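Local coordinates for putative thioesterase II (Thermobifida fusca, PDB 3BBJ), which probably hydrolyses the thioester bond of acyl-CoA-type substrates as a double-hotdog thioesterase, at residues L56-S61 against G104-A109; L220-R225 against L260-R265; A234-C239 against N250-D255. All blocks are in the same frame, centred on the assembly; numbering follows the deposited sequence.

In the fold
From the N terminus, contact 1 closes first: strand 57-65 runs on through the antiparallel strands 72-82 and 88-96 before 104-109 returns to lie beside 56-61, all within the N-terminal hotdog region. Contact 2 opens only after that loop is complete, joining strand 217-224 to strand 260-269 in the C-terminal hotdog region. Contact 3, the hairpin of strands 233-243 and 246-254, is nested inside the loop that contact 2 closes. Strands 57-65 and 217-224 are neighbours, with Val59 O and Ser61 O facing Leu224 N and Trp222 N, so contacts 1 and 2 meet at the seam of the two hotdog regions. Strands 260-269 and 246-254 join contacts 2 and 3.

Contact 1: residues L56-S61 against G104-A109; sequences LHAVSS and GTLATA
The carbonyl oxygen of Ala107 is gripped by two successive amides of the facing strand. Val59 N reaches Ala107 O at 2.8 Å, and Ser60 N reaches the same Ala107 O at 3.2 Å, in the carbonyl plane and on a lone pair. The return bond is short, Ala107 N to Ser60 O at 2.7 Å. Beyond the double grip, His57 and Ala109 exchange bonds through their own backbone N and O. With CG beside the backbone N (chi1 -49°), the His57 imidazole swings away from the 104-109 strand, and its ND1 bonds to Leu111 N. On the opposite face Leu106 carries the packing: its CD2 lies 3.9 Å from Ala58 CB, while Ser61 OG rests 3.4 Å from Leu106 CG. Helix 38-51 packs on this face through Gln46 and Ala49. Val59 CG2 meets Ala109 CB at 4.0 Å, and Val59 also packs on Leu267 of the second subunit. Ser60 OG bonds to His223 ND1 of the adjoining strand. The extra residue between Ala58 and Ser60 shifts the register by one, a classic beta bulge in the antiparallel sheet that wraps the central helix of a hotdog fold.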
ATOM      1  N   LEU A  56       0.992  11.378  17.638  1.00 51.60           N
ATOM      2  CA  LEU A  56      -0.462  11.488  17.628  1.00 51.51           C
ATOM      3  C   LEU A  56      -1.192  10.773  16.496  1.00 50.08           C
ATOM      4  O   LEU A  56      -2.357  10.411  16.674  1.00 48.22           O
ATOM      5  CB  LEU A  56      -0.875  12.966  17.628  1.00 50.75           C
ATOM      6  CG  LEU A  56      -0.458  13.782  18.858  1.00 55.65           C
ATOM      7  CD1 LEU A  56      -1.070  15.193  18.804  1.00 51.45           C
ATOM      8  CD2 LEU A  56      -0.857  13.083  20.168  1.00 54.77           C
ATOM      9  N   HIS A  57      -0.519  10.557  15.359  1.00 50.02           N
ATOM     10  CA  HIS A  57      -1.205  10.107  14.128  1.00 49.14           C
ATOM     11  C   HIS A  57      -0.642   8.894  13.457  1.00 47.94           C
ATOM     12  O   HIS A  57       0.559   8.676  13.464  1.00 48.21           O
ATOM     13  CB  HIS A  57      -1.182  11.223  13.081  1.00 48.97           C
ATOM     14  CG  HIS A  57      -1.624  12.535  13.618  1.00 48.55           C
ATOM     15  ND1 HIS A  57      -0.828  13.656  13.588  1.00 53.69           N
ATOM     16  CD2 HIS A  57      -2.752  12.887  14.273  1.00 44.16           C
ATOM     17  CE1 HIS A  57      -1.465  14.660  14.164  1.00 49.71           C
ATOM     18  NE2 HIS A  57      -2.634  14.219  14.591  1.00 51.59           N
ATOM     19  N   ALA A  58      -1.541   8.159  12.819  1.00 48.42           N
ATOM     20  CA  ALA A  58      -1.212   6.970  12.033  1.00 48.57           C
ATOM     21  C   ALA A  58      -0.972   7.428  10.596  1.00 49.32           C
ATOM     22  O   ALA A  58      -1.926   7.635   9.832  1.00 51.05           O
ATOM     23  CB  ALA A  58      -2.358   5.985  12.097  1.00 45.36           C
ATOM     24  N   VAL A  59       0.302   7.600  10.236  1.00 49.18           N
ATOM     25  CA  VAL A  59       0.665   8.181   8.936  1.00 49.35           C
ATOM     26  C   VAL A  59       0.749   7.155   7.811  1.00 48.24           C
ATOM     27  O   VAL A  59       0.359   7.463   6.677  1.00 46.26           O
ATOM     28  CB  VAL A  59       1.932   9.055   9.047  1.00 49.91           C
ATOM     29  CG1 VAL A  59       2.443   9.443   7.678  1.00 50.29           C
ATOM     30  CG2 VAL A  59       1.588  10.321   9.874  1.00 51.06           C
ATOM     31  N   SER A  60       1.258   5.955   8.112  1.00 47.47           N
ATOM     32  CA  SER A  60       1.163   4.829   7.172  1.00 49.21           C
ATOM     33  C   SER A  60       0.786   3.592   7.948  1.00 48.18           C
ATOM     34  O   SER A  60       1.450   3.241   8.917  1.00 47.87           O
ATOM     35  CB  SER A  60       2.466   4.563   6.415  1.00 48.97           C
ATOM     36  OG  SER A  60       2.963   5.754   5.844  1.00 56.07           O
ATOM     37  N   SER A  61      -0.272   2.926   7.488  1.00 47.15           N
ATOM     38  CA  SER A  61      -0.784   1.737   8.131  1.00 45.84           C
ATOM     39  C   SER A  61      -0.965   0.626   7.092  1.00 45.24           C
ATOM     40  O   SER A  61      -1.702   0.798   6.128  1.00 45.67           O
ATOM     41  CB  SER A  61      -2.119   2.070   8.799  1.00 46.01           C
ATOM     42  OG  SER A  61      -2.014   3.226   9.626  1.00 45.40           O
ATOM     43  N   GLY A 104      -1.612  -5.400  11.786  1.00 47.79           N
ATOM     44  CA  GLY A 104      -1.280  -4.107  11.220  1.00 47.64           C
ATOM     45  C   GLY A 104       0.068  -3.615  11.731  1.00 48.14           C
ATOM     46  O   GLY A 104       0.487  -3.976  12.832  1.00 48.78           O
ATOM     47  N   THR A 105       0.789  -2.866  10.891  1.00 47.31           N
ATOM     48  CA  THR A 105       1.995  -2.173  11.328  1.00 45.14           C
ATOM     49  C   THR A 105       1.735  -0.730  10.936  1.00 45.20           C
ATOM     50  O   THR A 105       1.257  -0.458   9.849  1.00 45.29           O
ATOM     51  CB  THR A 105       3.267  -2.758  10.717  1.00 46.41           C
ATOM     52  OG1 THR A 105       3.300  -4.162  11.002  1.00 46.56           O
ATOM     53  CG2 THR A 105       4.530  -2.085  11.311  1.00 37.51           C
ATOM     54  N   LEU A 106       1.947   0.175  11.877  1.00 45.74           N
ATOM     55  CA  LEU A 106       1.599   1.562  11.690  1.00 45.60           C
ATOM     56  C   LEU A 106       2.774   2.455  11.982  1.00 45.33           C
ATOM     57  O   LEU A 106       3.359   2.391  13.070  1.00 46.65           O
ATOM     58  CB  LEU A 106       0.407   1.967  12.590  1.00 46.39           C
ATOM     59  CG  LEU A 106      -0.978   1.348  12.301  1.00 44.55           C
ATOM     60  CD1 LEU A 106      -1.069  -0.083  12.818  1.00 46.57           C
ATOM     61  CD2 LEU A 106      -2.090   2.177  12.899  1.00 45.62           C
ATOM     62  N   ALA A 107       3.121   3.277  10.989  1.00 46.05           N
ATOM     63  CA  ALA A 107       4.116   4.313  11.165  1.00 45.61           C
ATOM     64  C   ALA A 107       3.324   5.473  11.737  1.00 46.65           C
ATOM     65  O   ALA A 107       2.439   6.019  11.057  1.00 48.25           O
ATOM     66  CB  ALA A 107       4.771   4.697   9.833  1.00 44.54           C
ATOM     67  N   THR A 108       3.617   5.828  12.992  1.00 48.50           N
ATOM     68  CA  THR A 108       2.953   6.958  13.637  1.00 50.09           C
ATOM     69  C   THR A 108       3.913   8.126  13.709  1.00 51.40           C
ATOM     70  O   THR A 108       5.123   7.948  13.896  1.00 51.55           O
ATOM     71  CB  THR A 108       2.431   6.646  15.064  1.00 49.36           C
ATOM     72  OG1 THR A 108       3.499   6.760  16.004  1.00 51.23           O
ATOM     73  CG2 THR A 108       1.802   5.237  15.143  1.00 48.87           C
ATOM     74  N   ALA A 109       3.353   9.314  13.531  1.00 51.99           N
ATOM     75  CA  ALA A 109       4.095  10.567  13.596  1.00 51.72           C
ATOM     76  C   ALA A 109       3.080  11.643  14.008  1.00 51.99           C
ATOM     77  O   ALA A 109       1.923  11.335  14.251  1.00 51.17           O
ATOM     78  CB  ALA A 109       4.720  10.890  12.254  1.00 49.74           C
TER

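Contact 2: residues L220-R225 against L260-R265; sequences LTWHLR and LVAQSR
Arg225 and Gln263 make the side-chain bond of this contact, Arg225 NH1 to Gln263 OE1 at 2.9 Å, across an antiparallel strand pair of the C-terminal hotdog region. The oxygen lies close to the guanidinium plane, whereas the donor sits above the amide plane, 38° out of it and so not on a lone pair; the two flat groups are turned 30° against each other. Bends at chi2 and chi3 turn the arginine chain so that CG and CD pass near Gln263 OE1 and NH1 comes within bonding distance of it. Asp248 of the second subunit joins the pair, forming a salt bridge with Arg225 NH1 and accepting from Gln263 NE2, while Arg225 NH2 donates to Leu241 O of that subunit. The buried charge is thus held jointly by both chains, and the carboxylate of Asp248 of the second subunit probably offsets it.

Along the backbones, Thr221 and Arg265 exchange bonds, as do His223 and Gln263, the shortest being His223 N to Gln263 O at 2.8 Å. Arg225 N adds a further bond to Val261 O at 2.9 Å, approaching from above the carbonyl plane. The polar side chains of Thr221, His223, Gln263 and Arg265 share one face of the strand pair.

The other face is largely apolar and is packed by Leu192, Leu195 and Pro196 of helix 191-198. Here Trp222 takes chi1 83°, with CG between its backbone N and carbonyl carbon, and sets the benzo part of the indole obliquely against Ala262, CE3 to CB 4.0 Å. Leu220 CG and Trp222 CB both approach Ser264 OG, at 3.7 and 3.6 Å.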
ATOM      1  N   LEU A 220      -4.371  -4.246   2.927  1.00 41.52           N
ATOM      2  CA  LEU A 220      -4.714  -2.837   2.748  1.00 40.83           C
ATOM      3  C   LEU A 220      -3.645  -2.011   3.432  1.00 41.38           C
ATOM      4  O   LEU A 220      -3.302  -2.262   4.595  1.00 41.59           O
ATOM      5  CB  LEU A 220      -6.105  -2.506   3.323  1.00 41.92           C
ATOM      6  CG  LEU A 220      -6.622  -1.058   3.252  1.00 39.38           C
ATOM      7  CD1 LEU A 220      -8.131  -0.989   3.451  1.00 35.58           C
ATOM      8  CD2 LEU A 220      -5.931  -0.148   4.264  1.00 36.20           C
ATOM      9  N   THR A 221      -3.095  -1.059   2.680  1.00 40.95           N
ATOM     10  CA  THR A 221      -2.214  -0.036   3.189  1.00 40.43           C
ATOM     11  C   THR A 221      -2.824   1.324   2.854  1.00 41.73           C
ATOM     12  O   THR A 221      -3.261   1.551   1.730  1.00 41.95           O
ATOM     13  CB  THR A 221      -0.834  -0.065   2.558  1.00 41.08           C
ATOM     14  OG1 THR A 221      -0.166  -1.282   2.906  1.00 42.69           O
ATOM     15  CG2 THR A 221      -0.011   1.125   3.067  1.00 38.53           C
ATOM     16  N   TRP A 222      -2.866   2.211   3.839  1.00 42.31           N
ATOM     17  CA  TRP A 222      -3.395   3.548   3.632  1.00 43.71           C
ATOM     18  C   TRP A 222      -2.548   4.624   4.348  1.00 43.62           C
ATOM     19  O   TRP A 222      -1.925   4.385   5.373  1.00 44.35           O
ATOM     20  CB  TRP A 222      -4.881   3.615   4.015  1.00 43.40           C
ATOM     21  CG  TRP A 222      -5.134   3.803   5.459  1.00 42.12           C
ATOM     22  CD1 TRP A 222      -5.278   2.830   6.391  1.00 44.37           C
ATOM     23  CD2 TRP A 222      -5.288   5.046   6.149  1.00 44.28           C
ATOM     24  NE1 TRP A 222      -5.504   3.379   7.621  1.00 43.60           N
ATOM     25  CE2 TRP A 222      -5.501   4.742   7.508  1.00 45.26           C
ATOM     26  CE3 TRP A 222      -5.253   6.386   5.754  1.00 41.44           C
ATOM     27  CZ2 TRP A 222      -5.684   5.728   8.478  1.00 44.93           C
ATOM     28  CZ3 TRP A 222      -5.432   7.362   6.709  1.00 44.42           C
ATOM     29  CH2 TRP A 222      -5.654   7.030   8.059  1.00 46.00           C
ATOM     30  N   HIS A 223      -2.513   5.804   3.759  1.00 45.73           N
ATOM     31  CA  HIS A 223      -1.673   6.880   4.255  1.00 46.15           C
ATOM     32  C   HIS A 223      -2.483   8.129   4.605  1.00 45.69           C
ATOM     33  O   HIS A 223      -3.348   8.551   3.834  1.00 47.47           O
ATOM     34  CB  HIS A 223      -0.643   7.241   3.181  1.00 46.28           C
ATOM     35  CG  HIS A 223       0.171   6.082   2.709  1.00 45.35           C
ATOM     36  ND1 HIS A 223       1.048   5.410   3.531  1.00 52.15           N
ATOM     37  CD2 HIS A 223       0.275   5.497   1.496  1.00 48.84           C
ATOM     38  CE1 HIS A 223       1.645   4.451   2.849  1.00 53.85           C
ATOM     39  NE2 HIS A 223       1.191   4.478   1.611  1.00 51.90           N
ATOM     40  N   LEU A 224      -2.173   8.716   5.753  1.00 46.41           N
ATOM     41  CA  LEU A 224      -2.794   9.959   6.214  1.00 46.39           C
ATOM     42  C   LEU A 224      -1.917  11.088   5.716  1.00 46.34           C
ATOM     43  O   LEU A 224      -0.745  11.123   6.064  1.00 45.32           O
ATOM     44  CB  LEU A 224      -2.835  10.016   7.739  1.00 47.02           C
ATOM     45  CG  LEU A 224      -3.475  11.266   8.348  1.00 46.93           C
ATOM     46  CD1 LEU A 224      -4.944  11.360   7.936  1.00 40.17           C
ATOM     47  CD2 LEU A 224      -3.318  11.251   9.861  1.00 47.02           C
ATOM     48  N   ARG A 225      -2.492  12.020   4.949  1.00 47.48           N
ATOM     49  CA  ARG A 225      -1.737  13.072   4.272  1.00 47.21           C
ATOM     50  C   ARG A 225      -1.910  14.493   4.818  1.00 49.00           C
ATOM     51  O   ARG A 225      -1.054  15.359   4.602  1.00 49.25           O
ATOM     52  CB  ARG A 225      -2.124  13.071   2.796  1.00 46.68           C
ATOM     53  CG  ARG A 225      -1.879  11.723   2.064  1.00 45.43           C
ATOM     54  CD  ARG A 225      -0.496  11.152   2.330  1.00 43.22           C
ATOM     55  NE  ARG A 225       0.567  12.158   2.161  1.00 46.07           N
ATOM     56  CZ  ARG A 225       1.075  12.554   0.990  1.00 45.55           C
ATOM     57  NH1 ARG A 225       0.633  12.054  -0.160  1.00 42.67           N
ATOM     58  NH2 ARG A 225       2.042  13.462   0.969  1.00 48.23           N
ATOM     59  N   LEU A 260      -6.676  16.617   0.255  1.00 45.02           N
ATOM     60  CA  LEU A 260      -6.459  15.178   0.279  1.00 44.66           C
ATOM     61  C   LEU A 260      -6.026  14.777   1.697  1.00 43.44           C
ATOM     62  O   LEU A 260      -5.041  15.304   2.224  1.00 43.24           O
ATOM     63  CB  LEU A 260      -5.394  14.777  -0.753  1.00 42.07           C
ATOM     64  CG  LEU A 260      -4.998  13.299  -0.844  1.00 45.58           C
ATOM     65  CD1 LEU A 260      -6.180  12.434  -1.375  1.00 42.56           C
ATOM     66  CD2 LEU A 260      -3.702  13.097  -1.690  1.00 44.31           C
ATOM     67  N   VAL A 261      -6.766  13.857   2.303  1.00 41.90           N
ATOM     68  CA  VAL A 261      -6.461  13.389   3.658  1.00 42.68           C
ATOM     69  C   VAL A 261      -6.056  11.908   3.735  1.00 43.22           C
ATOM     70  O   VAL A 261      -5.314  11.546   4.623  1.00 43.08           O
ATOM     71  CB  VAL A 261      -7.653  13.650   4.654  1.00 42.74           C
ATOM     72  CG1 VAL A 261      -7.931  15.138   4.797  1.00 40.94           C
ATOM     73  CG2 VAL A 261      -8.907  12.934   4.194  1.00 47.57           C
ATOM     74  N   ALA A 262      -6.559  11.067   2.830  1.00 44.16           N
ATOM     75  CA  ALA A 262      -6.270   9.605   2.825  1.00 44.78           C
ATOM     76  C   ALA A 262      -6.056   9.058   1.416  1.00 46.11           C
ATOM     77  O   ALA A 262      -6.763   9.446   0.490  1.00 47.56           O
ATOM     78  CB  ALA A 262      -7.410   8.819   3.475  1.00 40.68           C
ATOM     79  N   GLN A 263      -5.077   8.159   1.284  1.00 46.83           N
ATOM     80  CA  GLN A 263      -4.792   7.415   0.048  1.00 46.20           C
ATOM     81  C   GLN A 263      -4.666   5.958   0.474  1.00 45.73           C
ATOM     82  O   GLN A 263      -3.785   5.612   1.261  1.00 44.76           O
ATOM     83  CB  GLN A 263      -3.471   7.826  -0.587  1.00 47.64           C
ATOM     84  CG  GLN A 263      -3.404   9.224  -1.151  1.00 47.02           C
ATOM     85  CD  GLN A 263      -2.016   9.559  -1.649  1.00 47.24           C
ATOM     86  OE1 GLN A 263      -1.088   9.777  -0.859  1.00 47.43           O
ATOM     87  NE2 GLN A 263      -1.863   9.613  -2.963  1.00 44.03           N
ATOM     88  N   SER A 264      -5.557   5.129  -0.052  1.00 44.48           N
ATOM     89  CA  SER A 264      -5.676   3.742   0.337  1.00 44.94           C
ATOM     90  C   SER A 264      -5.644   2.869  -0.903  1.00 44.94           C
ATOM     91  O   SER A 264      -6.192   3.217  -1.933  1.00 46.49           O
ATOM     92  CB  SER A 264      -7.014   3.531   1.074  1.00 43.26           C
ATOM     93  OG  SER A 264      -7.147   2.223   1.626  1.00 43.61           O
ATOM     94  N   ARG A 265      -4.949   1.757  -0.814  1.00 46.45           N
ATOM     95  CA  ARG A 265      -5.028   0.743  -1.842  1.00 47.64           C
ATOM     96  C   ARG A 265      -5.167  -0.608  -1.106  1.00 44.73           C
ATOM     97  O   ARG A 265      -4.394  -0.891  -0.185  1.00 42.75           O
ATOM     98  CB  ARG A 265      -3.811   0.784  -2.814  1.00 44.98           C
ATOM     99  CG  ARG A 265      -3.943  -0.315  -3.949  1.00 50.78           C
ATOM    100  CD  ARG A 265      -2.867  -0.371  -5.084  1.00 52.38           C
ATOM    101  NE  ARG A 265      -2.625   0.901  -5.799  1.00 59.55           N
ATOM    102  CZ  ARG A 265      -1.417   1.432  -6.034  1.00 68.43           C
ATOM    103  NH1 ARG A 265      -0.302   0.803  -5.651  1.00 63.84           N
ATOM    104  NH2 ARG A 265      -1.310   2.600  -6.672  1.00 69.28           N
TER

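Contact 3: residues A234-C239 against N250-D255; sequences AFRSTC and NVDLWD
Arg236 and Asp252 face each other as a hydrogen-bonded pair in the hairpin of strands 233-243 and 246-254, and their side chains run alongside, pointing the same way. The salt bridge between Arg236 NH2 and Asp252 OD2 spans 2.8 Å, but its hydrogen bond is bent to 118° and weak, with the guanidinium and carboxylate planes 43° apart. This is the partly exposed face of the hairpin. Farther along it, Asn250 ND2 makes a long, weak bond to Thr238 OG1 and a firmer one to Asp248 OD2, and a water donates to Asn250 O at 2.8 Å.

The same face closes up toward Trp254. The edge of the indole lies along the opposing backbone, with CE3 3.5 Å from Ala234 O and CZ3 3.9 Å from Arg236 CB; CH2 reaches Arg236 NH2 at 3.8 Å. With CG beside the backbone N (chi1 -65°), the ring lies alongside its own strand. Replacing Trp254 by an alanine would probably open a gap beside Ala234 and Arg236 and give the arginine chain more freedom to turn.

The reverse face is buried and mostly apolar. Phe235 CB packs on Leu253 CD2 at 3.6 Å, and Val251 CG2 meets Ser237 OG at 3.8 Å, while Leu195 and Ala198 of helix 191-198 press against Leu253. Paired backbone bonds at Ala234-Trp254, Arg236-Asp252 and Thr238-Asn250, with this buried packing, probably hold the hairpin more firmly than the salt bridge, whose charge attraction is probably screened by solvent on the partly exposed face.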
ATOM      1  N   ALA A 234     -15.305  13.417   0.932  1.00 47.47           N
ATOM      2  CA  ALA A 234     -15.469  13.121  -0.488  1.00 46.88           C
ATOM      3  C   ALA A 234     -14.568  11.918  -0.802  1.00 46.41           C
ATOM      4  O   ALA A 234     -13.421  11.876  -0.334  1.00 45.65           O
ATOM      5  CB  ALA A 234     -15.049  14.322  -1.338  1.00 45.55           C
ATOM      6  N   PHE A 235     -15.072  10.963  -1.597  1.00 45.82           N
ATOM      7  CA  PHE A 235     -14.324   9.761  -1.929  1.00 45.38           C
ATOM      8  C   PHE A 235     -14.299   9.505  -3.416  1.00 46.93           C
ATOM      9  O   PHE A 235     -15.142   9.985  -4.153  1.00 45.31           O
ATOM     10  CB  PHE A 235     -14.908   8.524  -1.228  1.00 46.26           C
ATOM     11  CG  PHE A 235     -16.268   8.065  -1.781  1.00 47.82           C
ATOM     12  CD1 PHE A 235     -16.347   7.222  -2.891  1.00 48.23           C
ATOM     13  CD2 PHE A 235     -17.450   8.448  -1.169  1.00 49.91           C
ATOM     14  CE1 PHE A 235     -17.584   6.816  -3.396  1.00 47.10           C
ATOM     15  CE2 PHE A 235     -18.683   8.030  -1.664  1.00 49.29           C
ATOM     16  CZ  PHE A 235     -18.745   7.224  -2.780  1.00 44.39           C
ATOM     17  N   ARG A 236     -13.296   8.741  -3.843  1.00 49.27           N
ATOM     18  CA  ARG A 236     -13.224   8.233  -5.201  1.00 51.31           C
ATOM     19  C   ARG A 236     -12.586   6.874  -5.104  1.00 48.25           C
ATOM     20  O   ARG A 236     -11.542   6.718  -4.434  1.00 47.38           O
ATOM     21  CB  ARG A 236     -12.390   9.122  -6.116  1.00 51.29           C
ATOM     22  CG  ARG A 236     -12.234   8.519  -7.520  1.00 55.40           C
ATOM     23  CD  ARG A 236     -11.116   9.126  -8.364  1.00 58.18           C
ATOM     24  NE  ARG A 236      -9.927   9.435  -7.563  1.00 73.15           N
ATOM     25  CZ  ARG A 236      -8.722   9.703  -8.050  1.00 77.36           C
ATOM     26  NH1 ARG A 236      -8.496   9.661  -9.364  1.00 85.40           N
ATOM     27  NH2 ARG A 236      -7.732   9.989  -7.207  1.00 70.36           N
ATOM     28  N   SER A 237     -13.215   5.904  -5.772  1.00 46.27           N
ATOM     29  CA  SER A 237     -12.752   4.509  -5.778  1.00 45.76           C
ATOM     30  C   SER A 237     -12.512   4.033  -7.196  1.00 44.87           C
ATOM     31  O   SER A 237     -13.358   4.200  -8.038  1.00 47.10           O
ATOM     32  CB  SER A 237     -13.767   3.596  -5.117  1.00 45.06           C
ATOM     33  OG  SER A 237     -13.239   2.286  -5.098  1.00 49.92           O
ATOM     34  N   THR A 238     -11.354   3.438  -7.453  1.00 45.27           N
ATOM     35  CA  THR A 238     -11.004   2.989  -8.780  1.00 44.70           C
ATOM     36  C   THR A 238     -10.290   1.650  -8.721  1.00 44.77           C
ATOM     37  O   THR A 238      -9.930   1.174  -7.652  1.00 44.06           O
ATOM     38  CB  THR A 238     -10.126   4.029  -9.514  1.00 45.26           C
ATOM     39  OG1 THR A 238      -8.836   4.092  -8.917  1.00 47.79           O
ATOM     40  CG2 THR A 238     -10.763   5.390  -9.452  1.00 46.24           C
ATOM     41  N   CYS A 239     -10.100   1.065  -9.897  1.00 45.22           N
ATOM     42  CA  CYS A 239      -9.487  -0.238 -10.050  1.00 45.80           C
ATOM     43  C   CYS A 239      -8.803  -0.267 -11.398  1.00 44.57           C
ATOM     44  O   CYS A 239      -9.392   0.136 -12.403  1.00 46.39           O
ATOM     45  CB  CYS A 239     -10.560  -1.331  -9.988  1.00 48.16           C
ATOM     46  SG  CYS A 239      -9.977  -2.963 -10.467  1.00 46.35           S
ATOM     47  N   ASN A 250      -8.610   1.182  -5.118  1.00 44.76           N
ATOM     48  CA  ASN A 250      -7.865   2.369  -4.740  1.00 45.26           C
ATOM     49  C   ASN A 250      -8.842   3.431  -4.269  1.00 45.47           C
ATOM     50  O   ASN A 250      -9.631   3.909  -5.067  1.00 43.99           O
ATOM     51  CB  ASN A 250      -7.105   2.855  -5.960  1.00 45.06           C
ATOM     52  CG  ASN A 250      -6.401   1.723  -6.663  1.00 49.29           C
ATOM     53  OD1 ASN A 250      -5.631   1.020  -6.042  1.00 56.92           O
ATOM     54  ND2 ASN A 250      -6.696   1.509  -7.951  1.00 52.24           N
ATOM     55  N   VAL A 251      -8.778   3.803  -2.985  1.00 45.28           N
ATOM     56  CA  VAL A 251      -9.704   4.781  -2.425  1.00 45.99           C
ATOM     57  C   VAL A 251      -8.961   6.029  -1.921  1.00 46.09           C
ATOM     58  O   VAL A 251      -8.049   5.944  -1.115  1.00 47.03           O
ATOM     59  CB  VAL A 251     -10.554   4.143  -1.267  1.00 46.31           C
ATOM     60  CG1 VAL A 251     -11.409   5.195  -0.555  1.00 46.98           C
ATOM     61  CG2 VAL A 251     -11.414   2.989  -1.785  1.00 42.87           C
ATOM     62  N   ASP A 252      -9.343   7.188  -2.425  1.00 47.30           N
ATOM     63  CA  ASP A 252      -8.794   8.450  -1.943  1.00 46.90           C
ATOM     64  C   ASP A 252      -9.924   9.205  -1.252  1.00 45.71           C
ATOM     65  O   ASP A 252     -11.088   9.115  -1.667  1.00 44.25           O
ATOM     66  CB  ASP A 252      -8.182   9.256  -3.087  1.00 48.56           C
ATOM     67  CG  ASP A 252      -7.029   8.517  -3.763  1.00 50.00           C
ATOM     68  OD1 ASP A 252      -6.113   8.075  -3.051  1.00 54.16           O
ATOM     69  OD2 ASP A 252      -7.048   8.349  -5.001  1.00 59.54           O
ATOM     70  N   LEU A 253      -9.580   9.898  -0.169  1.00 45.77           N
ATOM     71  CA  LEU A 253     -10.536  10.692   0.573  1.00 46.21           C
ATOM     72  C   LEU A 253     -10.051  12.135   0.700  1.00 47.59           C
ATOM     73  O   LEU A 253      -8.873  12.386   0.994  1.00 48.19           O
ATOM     74  CB  LEU A 253     -10.744  10.104   1.972  1.00 47.23           C
ATOM     75  CG  LEU A 253     -11.210   8.654   2.123  1.00 44.77           C
ATOM     76  CD1 LEU A 253     -11.261   8.219   3.623  1.00 34.45           C
ATOM     77  CD2 LEU A 253     -12.558   8.468   1.467  1.00 37.53           C
ATOM     78  N   TRP A 254     -10.970  13.071   0.465  1.00 48.81           N
ATOM     79  CA  TRP A 254     -10.725  14.508   0.632  1.00 48.51           C
ATOM     80  C   TRP A 254     -11.698  15.050   1.663  1.00 50.29           C
ATOM     81  O   TRP A 254     -12.782  14.483   1.884  1.00 51.61           O
ATOM     82  CB  TRP A 254     -10.967  15.271  -0.667  1.00 48.95           C
ATOM     83  CG  TRP A 254     -10.043  14.948  -1.789  1.00 47.11           C
ATOM     84  CD1 TRP A 254      -8.985  15.694  -2.222  1.00 46.07           C
ATOM     85  CD2 TRP A 254     -10.107  13.805  -2.641  1.00 43.64           C
ATOM     86  NE1 TRP A 254      -8.377  15.078  -3.297  1.00 44.16           N
ATOM     87  CE2 TRP A 254      -9.050  13.915  -3.572  1.00 47.61           C
ATOM     88  CE3 TRP A 254     -10.951  12.699  -2.709  1.00 47.50           C
ATOM     89  CZ2 TRP A 254      -8.815  12.947  -4.554  1.00 50.22           C
ATOM     90  CZ3 TRP A 254     -10.726  11.745  -3.690  1.00 49.60           C
ATOM     91  CH2 TRP A 254      -9.662  11.872  -4.595  1.00 49.63           C
ATOM     92  N   ASP A 255     -11.327  16.165   2.280  1.00 51.92           N
ATOM     93  CA  ASP A 255     -12.193  16.797   3.271  1.00 52.76           C
ATOM     94  C   ASP A 255     -13.095  17.859   2.632  1.00 53.87           C
ATOM     95  O   ASP A 255     -13.019  18.113   1.422  1.00 52.31           O
ATOM     96  CB  ASP A 255     -11.358  17.396   4.424  1.00 52.83           C
ATOM     97  CG  ASP A 255     -10.596  18.679   4.035  1.00 53.39           C
ATOM     98  OD1 ASP A 255     -10.558  19.090   2.851  1.00 47.85           O
ATOM     99  OD2 ASP A 255     -10.016  19.274   4.965  1.00 53.21           O
TER
HETATM  100  O   HOH W   1      -9.252   6.365  -6.381  1.00 52.06           O